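Local atomic coordinates of Cbs-cp12 (Microcystis aeruginosa PCC 7806, PDB entry 5NMU), a protein that probably takes part in the redox regulation of photosynthesis, joining a pair of CBS domains to a CP12 domain in a hexameric cyanobacterial fusion protein. Residues Arg19-Ala27 against Pro69-Met78; Lys80-Glu88 against Thr101-Gln110. All blocks are in the same frame, centred on the assembly; numbering follows the deposited sequence.

Interaction 1 (Arg19-Ala27 against Pro69-Met78)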
loop_
_atom_site.group_PDB
_atom_site.type_symbol
_atom_site.label_atom_id
_atom_site.label_comp_id
_atom_site.label_asym_id
_atom_site.label_seq_id
_atom_site.Cartn_x
_atom_site.Cartn_y
_atom_site.Cartn_z
ATOM N N ARG A 19 -4.570 1.835 29.903
ATOM C CA ARG A 19 -4.105 3.203 29.703
ATOM C C ARG A 19 -2.986 3.217 28.667
ATOM O O ARG A 19 -2.278 2.240 28.506
ATOM C CB ARG A 19 -3.667 3.828 31.016
ATOM C CG ARG A 19 -4.814 3.917 32.035
ATOM C CD ARG A 19 -4.470 4.845 33.208
ATOM N NE ARG A 19 -4.445 6.231 32.743
ATOM C CZ ARG A 19 -5.529 6.986 32.488
ATOM N NH1 ARG A 19 -6.779 6.523 32.683
ATOM N NH2 ARG A 19 -5.363 8.230 32.047
ATOM N N GLY A 20 -2.893 4.316 27.923
ATOM C CA GLY A 20 -1.836 4.560 26.990
ATOM C C GLY A 20 -0.438 4.529 27.604
ATOM O O GLY A 20 0.526 4.177 26.911
ATOM N N SER A 21 -0.349 4.886 28.883
ATOM C CA SER A 21 0.891 4.914 29.629
ATOM C C SER A 21 1.355 3.545 30.087
ATOM O O SER A 21 2.442 3.435 30.604
ATOM C CB SER A 21 0.720 5.804 30.843
ATOM O OG SER A 21 -0.385 5.354 31.593
ATOM N N ALA A 22 0.528 2.502 29.939
ATOM C CA ALA A 22 0.901 1.182 30.418
ATOM C C ALA A 22 1.969 0.611 29.502
ATOM O O ALA A 22 2.102 1.027 28.332
ATOM C CB ALA A 22 -0.283 0.251 30.426
ATOM N N THR A 23 2.686 -0.377 30.017
ATOM C CA THR A 23 3.778 -1.002 29.251
ATOM C C THR A 23 3.134 -2.000 28.299
ATOM O O THR A 23 2.044 -2.554 28.610
ATOM C CB THR A 23 4.760 -1.757 30.159
ATOM O OG1 THR A 23 4.082 -2.842 30.815
ATOM C CG2 THR A 23 5.382 -0.813 31.216
ATOM N N VAL A 24 3.822 -2.287 27.198
ATOM C CA VAL A 24 3.364 -3.292 26.267
ATOM C C VAL A 24 3.282 -4.658 27.002
ATOM O O VAL A 24 2.371 -5.453 26.770
ATOM C CB VAL A 24 4.240 -3.275 24.981
ATOM C CG1 VAL A 24 3.957 -4.447 24.032
ATOM C CG2 VAL A 24 4.098 -1.945 24.259
ATOM N N ALA A 25 4.219 -4.926 27.912
ATOM C CA ALA A 25 4.146 -6.108 28.764
ATOM C C ALA A 25 2.842 -6.223 29.551
ATOM O O ALA A 25 2.292 -7.334 29.702
ATOM C CB ALA A 25 5.356 -6.150 29.739
ATOM N N ASP A 26 2.373 -5.111 30.106
ATOM C CA ASP A 26 1.082 -5.085 30.829
ATOM C C ASP A 26 -0.023 -5.455 29.876
ATOM O O ASP A 26 -0.896 -6.253 30.196
ATOM C CB ASP A 26 0.787 -3.703 31.471
ATOM C CG ASP A 26 1.625 -3.411 32.735
ATOM O OD1 ASP A 26 2.267 -4.331 33.300
ATOM O OD2 ASP A 26 1.638 -2.222 33.171
ATOM N N ALA A 27 0.008 -4.871 28.683
ATOM C CA ALA A 27 -1.027 -5.151 27.688
ATOM C C ALA A 27 -1.015 -6.630 27.363
ATOM O O ALA A 27 -2.081 -7.243 27.261
ATOM C CB ALA A 27 -0.826 -4.327 26.428
ATOM N N PRO A 69 9.118 -5.447 25.428
ATOM C CA PRO A 69 7.822 -4.971 25.855
ATOM C C PRO A 69 7.748 -4.411 27.277
ATOM O O PRO A 69 6.771 -3.682 27.608
ATOM C CB PRO A 69 6.923 -6.227 25.729
ATOM C CG PRO A 69 7.696 -7.218 24.950
ATOM C CD PRO A 69 9.118 -6.918 25.299
ATOM N N LYS A 70 8.739 -4.733 28.111
ATOM C CA LYS A 70 8.713 -4.307 29.519
ATOM C C LYS A 70 9.060 -2.840 29.651
ATOM O O LYS A 70 8.694 -2.223 30.631
ATOM C CB LYS A 70 9.627 -5.196 30.375
ATOM C CG LYS A 70 9.187 -6.672 30.392
ATOM C CD LYS A 70 10.041 -7.567 31.316
ATOM C CE LYS A 70 11.498 -7.726 30.814
ATOM N NZ LYS A 70 11.679 -8.178 29.374
ATOM N N THR A 71 9.720 -2.269 28.650
ATOM C CA THR A 71 10.045 -0.843 28.637
ATOM C C THR A 71 9.210 -0.083 27.653
ATOM O O THR A 71 8.816 1.027 27.968
ATOM C CB THR A 71 11.521 -0.558 28.287
ATOM O OG1 THR A 71 11.880 -1.338 27.150
ATOM C CG2 THR A 71 12.435 -0.891 29.452
ATOM N N MET A 72 8.914 -0.639 26.481
ATOM C CA MET A 72 7.967 0.039 25.527
ATOM C C MET A 72 6.552 0.299 26.105
ATOM O O MET A 72 5.998 -0.529 26.845
ATOM C CB MET A 72 7.826 -0.775 24.241
ATOM C CG MET A 72 8.977 -0.649 23.263
ATOM S SD MET A 72 8.464 -1.133 21.592
ATOM C CE MET A 72 7.713 0.321 20.887
ATOM N N ARG A 73 5.945 1.427 25.720
ATOM C CA ARG A 73 4.617 1.793 26.212
ATOM C C ARG A 73 3.568 1.649 25.112
ATOM O O ARG A 73 3.890 1.673 23.938
ATOM C CB ARG A 73 4.624 3.228 26.715
ATOM C CG ARG A 73 5.610 3.482 27.855
ATOM C CD ARG A 73 5.185 2.827 29.150
ATOM N NE ARG A 73 6.131 3.118 30.232
ATOM C CZ ARG A 73 5.936 2.843 31.517
ATOM N NH1 ARG A 73 4.820 2.252 31.957
ATOM N NH2 ARG A 73 6.870 3.180 32.380
ATOM N N VAL A 74 2.316 1.500 25.524
ATOM C CA VAL A 74 1.197 1.307 24.619
ATOM C C VAL A 74 1.058 2.492 23.680
ATOM O O VAL A 74 0.853 2.306 22.487
ATOM C CB VAL A 74 -0.120 1.055 25.380
ATOM C CG1 VAL A 74 -1.346 1.140 24.464
ATOM C CG2 VAL A 74 -0.069 -0.321 26.018
ATOM N N TYR A 75 1.253 3.706 24.192
ATOM C CA TYR A 75 1.155 4.873 23.328
ATOM C C TYR A 75 2.080 4.829 22.122
ATOM O O TYR A 75 1.741 5.439 21.086
ATOM C CB TYR A 75 1.348 6.169 24.104
ATOM C CG TYR A 75 2.726 6.441 24.655
ATOM C CD1 TYR A 75 3.724 6.992 23.848
ATOM C CD2 TYR A 75 3.012 6.227 26.017
ATOM C CE1 TYR A 75 4.960 7.318 24.360
ATOM C CE2 TYR A 75 4.278 6.529 26.537
ATOM C CZ TYR A 75 5.221 7.048 25.685
ATOM O OH TYR A 75 6.409 7.366 26.156
ATOM N N GLU A 76 3.213 4.121 22.235
ATOM C CA GLU A 76 4.130 4.041 21.110
ATOM C C GLU A 76 3.617 3.135 19.998
ATOM O O GLU A 76 4.084 3.263 18.900
ATOM C CB GLU A 76 5.523 3.566 21.534
ATOM C CG GLU A 76 6.195 4.393 22.635
ATOM C CD GLU A 76 7.449 3.704 23.138
ATOM O OE1 GLU A 76 8.430 3.614 22.375
ATOM O OE2 GLU A 76 7.430 3.199 24.264
ATOM N N ILE A 77 2.687 2.211 20.266
ATOM C CA ILE A 77 2.202 1.279 19.236
ATOM C C ILE A 77 0.705 1.406 18.871
ATOM O O ILE A 77 0.295 0.943 17.799
ATOM C CB ILE A 77 2.567 -0.192 19.554
ATOM C CG1 ILE A 77 2.006 -0.658 20.866
ATOM C CG2 ILE A 77 4.090 -0.348 19.605
ATOM C CD1 ILE A 77 2.057 -2.168 21.040
ATOM N N MET A 78 -0.087 2.035 19.745
ATOM C CA MET A 78 -1.518 2.118 19.566
ATOM C C MET A 78 -1.911 2.947 18.368
ATOM O O MET A 78 -1.109 3.735 17.859
ATOM C CB MET A 78 -2.167 2.728 20.799
ATOM C CG MET A 78 -1.997 4.230 20.959
ATOM S SD MET A 78 -2.500 4.731 22.604
ATOM C CE MET A 78 -2.047 6.480 22.568
#

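Interaction 2 (Lys80-Glu88 against Thr101-Gln110)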
loop_
_atom_site.group_PDB
_atom_site.type_symbol
_atom_site.label_atom_id
_atom_site.label_comp_id
_atom_site.label_asym_id
_atom_site.label_seq_id
_atom_site.Cartn_x
_atom_site.Cartn_y
_atom_site.Cartn_z
ATOM N N LYS A 80 -4.519 5.892 17.813
ATOM C CA LYS A 80 -5.332 6.802 18.590
ATOM C C LYS A 80 -5.256 8.102 17.865
ATOM O O LYS A 80 -4.152 8.554 17.644
ATOM C CB LYS A 80 -4.823 6.990 20.003
ATOM C CG LYS A 80 -5.703 7.918 20.841
ATOM C CD LYS A 80 -5.236 8.037 22.294
ATOM C CE LYS A 80 -5.988 9.122 23.057
ATOM N NZ LYS A 80 -5.976 8.806 24.510
ATOM N N PRO A 81 -6.386 8.695 17.481
ATOM C CA PRO A 81 -7.708 8.037 17.470
ATOM C C PRO A 81 -7.781 6.822 16.556
ATOM O O PRO A 81 -6.986 6.678 15.648
ATOM C CB PRO A 81 -8.650 9.105 16.864
ATOM C CG PRO A 81 -7.754 10.168 16.293
ATOM C CD PRO A 81 -6.318 9.815 16.523
ATOM N N CYS A 82 -8.764 5.983 16.780
ATOM C CA CYS A 82 -8.954 4.792 15.972
ATOM C C CYS A 82 -10.302 4.846 15.281
ATOM O O CYS A 82 -11.119 5.682 15.608
ATOM C CB CYS A 82 -8.788 3.568 16.849
ATOM S SG CYS A 82 -10.066 3.434 18.062
ATOM N N VAL A 83 -10.496 4.003 14.280
ATOM C CA VAL A 83 -11.784 3.813 13.622
ATOM C C VAL A 83 -12.668 3.186 14.640
ATOM O O VAL A 83 -12.259 2.219 15.304
ATOM C CB VAL A 83 -11.666 2.849 12.422
ATOM C CG1 VAL A 83 -13.008 2.447 11.861
ATOM C CG2 VAL A 83 -10.804 3.460 11.326
ATOM N N VAL A 84 -13.899 3.687 14.729
ATOM C CA VAL A 84 -14.905 3.225 15.676
ATOM C C VAL A 84 -16.184 2.792 14.908
ATOM O O VAL A 84 -16.426 3.216 13.775
ATOM C CB VAL A 84 -15.239 4.300 16.747
ATOM C CG1 VAL A 84 -13.974 4.984 17.274
ATOM C CG2 VAL A 84 -16.237 5.331 16.236
ATOM N N VAL A 85 -16.974 1.948 15.566
ATOM C CA VAL A 85 -18.178 1.361 15.014
ATOM C C VAL A 85 -19.374 1.774 15.921
ATOM O O VAL A 85 -19.314 1.558 17.134
ATOM C CB VAL A 85 -18.051 -0.179 14.970
ATOM C CG1 VAL A 85 -19.400 -0.834 14.636
ATOM C CG2 VAL A 85 -17.017 -0.597 13.931
ATOM N N ASN A 86 -20.414 2.383 15.302
ATOM C CA ASN A 86 -21.737 2.722 15.912
ATOM C C ASN A 86 -22.436 1.393 16.220
ATOM O O ASN A 86 -22.428 0.523 15.347
ATOM C CB ASN A 86 -22.555 3.597 14.867
ATOM C CG ASN A 86 -23.994 3.992 15.306
ATOM O OD1 ASN A 86 -24.742 3.297 16.061
ATOM N ND2 ASN A 86 -24.431 5.140 14.762
ATOM N N PRO A 87 -23.048 1.222 17.429
ATOM C CA PRO A 87 -23.699 -0.048 17.779
ATOM C C PRO A 87 -24.773 -0.504 16.804
ATOM O O PRO A 87 -24.902 -1.712 16.617
ATOM C CB PRO A 87 -24.285 0.217 19.145
ATOM C CG PRO A 87 -24.477 1.703 19.192
ATOM C CD PRO A 87 -23.186 2.181 18.547
ATOM N N GLU A 88 -25.497 0.446 16.167
ATOM C CA GLU A 88 -26.561 0.152 15.200
ATOM C C GLU A 88 -26.117 -0.190 13.773
ATOM O O GLU A 88 -26.937 -0.591 12.914
ATOM C CB GLU A 88 -27.545 1.348 15.135
ATOM C CG GLU A 88 -28.194 1.581 16.490
ATOM C CD GLU A 88 -29.357 2.581 16.447
ATOM O OE1 GLU A 88 -29.143 3.746 16.050
ATOM O OE2 GLU A 88 -30.484 2.179 16.769
ATOM N N THR A 101 -10.815 0.404 5.401
ATOM C CA THR A 101 -9.784 0.958 6.245
ATOM C C THR A 101 -8.650 -0.067 6.539
ATOM O O THR A 101 -7.694 0.310 7.151
ATOM C CB THR A 101 -10.366 1.555 7.562
ATOM O OG1 THR A 101 -10.921 0.528 8.394
ATOM C CG2 THR A 101 -11.501 2.587 7.224
ATOM N N ARG A 102 -8.796 -1.329 6.131
ATOM C CA ARG A 102 -7.811 -2.385 6.342
ATOM C C ARG A 102 -7.549 -2.575 7.810
ATOM O O ARG A 102 -6.400 -2.571 8.187
ATOM C CB ARG A 102 -6.465 -2.088 5.653
ATOM C CG ARG A 102 -6.519 -1.696 4.165
ATOM C CD ARG A 102 -6.333 -2.886 3.215
ATOM N NE ARG A 102 -7.580 -3.325 2.548
ATOM C CZ ARG A 102 -7.819 -4.561 2.060
ATOM N NH1 ARG A 102 -6.923 -5.587 2.187
ATOM N NH2 ARG A 102 -9.008 -4.785 1.471
ATOM N N ILE A 103 -8.593 -2.697 8.630
ATOM C CA ILE A 103 -8.456 -3.090 10.021
ATOM C C ILE A 103 -9.225 -4.360 10.223
ATOM O O ILE A 103 -9.995 -4.752 9.356
ATOM C CB ILE A 103 -8.975 -2.045 11.019
ATOM C CG1 ILE A 103 -10.454 -1.745 10.748
ATOM C CG2 ILE A 103 -8.074 -0.795 10.964
ATOM C CD1 ILE A 103 -11.036 -0.746 11.724
ATOM N N ARG A 104 -9.007 -5.006 11.355
ATOM C CA ARG A 104 -9.669 -6.274 11.670
ATOM C C ARG A 104 -10.517 -6.171 12.922
ATOM O O ARG A 104 -11.200 -7.148 13.271
ATOM C CB ARG A 104 -8.632 -7.386 11.791
ATOM C CG ARG A 104 -8.011 -7.674 10.415
ATOM C CD ARG A 104 -6.632 -8.211 10.478
ATOM N NE ARG A 104 -5.702 -7.338 11.231
ATOM C CZ ARG A 104 -4.953 -6.368 10.741
ATOM N NH1 ARG A 104 -4.973 -6.074 9.456
ATOM N NH2 ARG A 104 -4.169 -5.693 11.572
ATOM N N ARG A 105 -10.578 -4.990 13.528
ATOM C CA ARG A 105 -11.005 -4.865 14.927
ATOM C C ARG A 105 -11.295 -3.388 15.281
ATOM O O ARG A 105 -10.519 -2.525 14.893
ATOM C CB ARG A 105 -9.724 -5.305 15.695
ATOM C CG ARG A 105 -9.908 -6.007 16.901
ATOM C CD ARG A 105 -8.551 -6.596 17.308
ATOM N NE ARG A 105 -8.146 -7.625 16.383
ATOM C CZ ARG A 105 -8.661 -8.838 16.274
ATOM N NH1 ARG A 105 -9.640 -9.209 17.028
ATOM N NH2 ARG A 105 -8.198 -9.675 15.360
ATOM N N ALA A 106 -12.378 -3.087 16.001
ATOM C CA ALA A 106 -12.711 -1.683 16.380
ATOM C C ALA A 106 -13.545 -1.628 17.653
ATOM O O ALA A 106 -14.324 -2.537 17.921
ATOM C CB ALA A 106 -13.421 -0.966 15.250
ATOM N N PRO A 107 -13.351 -0.588 18.468
ATOM C CA PRO A 107 -14.318 -0.443 19.593
ATOM C C PRO A 107 -15.695 -0.134 19.015
ATOM O O PRO A 107 -15.780 0.543 17.980
ATOM C CB PRO A 107 -13.810 0.778 20.363
ATOM C CG PRO A 107 -13.099 1.579 19.322
ATOM C CD PRO A 107 -12.422 0.556 18.393
ATOM N N VAL A 108 -16.714 -0.675 19.666
ATOM C CA VAL A 108 -18.091 -0.251 19.514
ATOM C C VAL A 108 -18.410 0.873 20.493
ATOM O O VAL A 108 -18.403 0.671 21.689
ATOM C CB VAL A 108 -19.102 -1.380 19.666
ATOM C CG1 VAL A 108 -20.552 -0.834 19.504
ATOM C CG2 VAL A 108 -18.836 -2.458 18.630
ATOM N N ILE A 109 -18.704 2.044 19.921
ATOM C CA ILE A 109 -18.904 3.278 20.634
ATOM C C ILE A 109 -20.271 3.949 20.297
ATOM O O ILE A 109 -20.626 4.154 19.119
ATOM C CB ILE A 109 -17.808 4.297 20.258
ATOM C CG1 ILE A 109 -16.400 3.731 20.468
ATOM C CG2 ILE A 109 -17.957 5.552 21.094
ATOM C CD1 ILE A 109 -16.170 3.220 21.844
ATOM N N GLN A 110 -20.991 4.338 21.344
ATOM C CA GLN A 110 -22.259 5.118 21.230
ATOM C C GLN A 110 -21.960 6.453 21.901
ATOM O O GLN A 110 -21.775 6.526 23.117
ATOM C CB GLN A 110 -23.405 4.369 21.928
ATOM C CG GLN A 110 -24.793 5.020 21.900
ATOM C CD GLN A 110 -25.895 4.121 22.531
ATOM O OE1 GLN A 110 -25.835 2.890 22.451
ATOM N NE2 GLN A 110 -26.908 4.740 23.155
HETATM O O HOH W 1 -10.171 0.439 15.249
#

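Interaction 1 (Arg19-Ala27 against Pro69-Met78)
The start of helix 24-34, in the first CBS domain, is docked on the chain between helices 55-63 and 91-101 through a single antiparallel beta bridge between T23 and R73, a non-hydrogen-bonded pair with a backbone bond on each flank. V24 N reaches M72 O at 2.8 Å, and V74 N reaches A22 O at 2.9 Å. Beyond these, A25 N bonds P69 O from well above the carbonyl plane, and Y75 N bonds G20 O. T23 is the N-cap: with chi1 at 63°, OG1 lies between the backbone N and carbonyl carbon and accepts from D26 N (2.9 Å), leaving CG2 to lie over one face of the R73 guanidinium, 3.2 Å from NH1. That nitrogen gives S21 O only a weak bond; its main partner is E147 of the second subunit, and NH2 pairs with D148 of the same neighbour. Next to the bridge, V24 CG2 packs on I77 CD1 at 3.8 Å, and V24 CG1 lies across P69 CB, a patch continued by V62 of helix 55-63. Three amide groups at the helix start find oxygen acceptors, two of them carbonyls of P69-M78, while the R73 guanidinium directs its charge to acids of another chain.

Interaction 2 (Lys80-Glu88 against Thr101-Gln110)
V85 is gripped at both ends of its backbone: its N donates to P107 O at 3.0 Å, and its O accepts from I109 N at 2.9 Å. The same V85 O also draws a CA-H contact from V108. Around this core the side chains fall on two faces. On one, V84 CB meets I109 CG1, and C82 SG rests 3.7 Å from P107 CD; on the other, V85 CG2 touches A106 CB. Nearer the start of the pairing, I103 holds CG1 between its backbone N and carbonyl carbon (chi1 58°) and is extended beyond, which brings CD1 to 3.7 Å from V83 CB. At the far end, P87 CB packs on V108 CG1 at 3.9 Å, and P87 CG, crossing the Q110 side chain at about a right angle, lies 3.7 Å from Q110 OE1 and also touches Q110 CB. A glycine in place of P87 would probably leave V108 CG1 and Q110 CB without their apolar neighbour and free the chain to bend away. The bonds around V85 and V108 make one parallel bridge, and because helix 91-101 joins the two segments, the unit resembles the beta-alpha-beta crossover of a CBS motif. That helix covers the V83, V85 and A106 face with V94, L97 and F98. Where the backbones part, a water donates to V83 O, at 2.7 Å, and to R105 O. Beside P87, N86 OD1 accepts from E88 N in an Asx turn, and E88 pairs in turn with K112 of the second subunit.

From the N terminus, the chain runs through helix 7-10 and strand 17-18 before entering interaction 1, whose second segment returns only after 41 residues. The loop so closed holds helix 24-34 beyond its first turn, strands 38-41 and 51-54 and helix 55-63, tying the start of helix 24-34 to the chain that follows helix 55-63. Almost at once, past M78, K80 begins interaction 2, which closes a much shorter loop, nearly all of it helix 91-101, and joins the extended chain of 80-88, ahead of that helix, to strand 105-110. The two loops follow in series, neither nested nor crossed. Their centres lie about 20 Å apart, yet both contacts reach the second subunit.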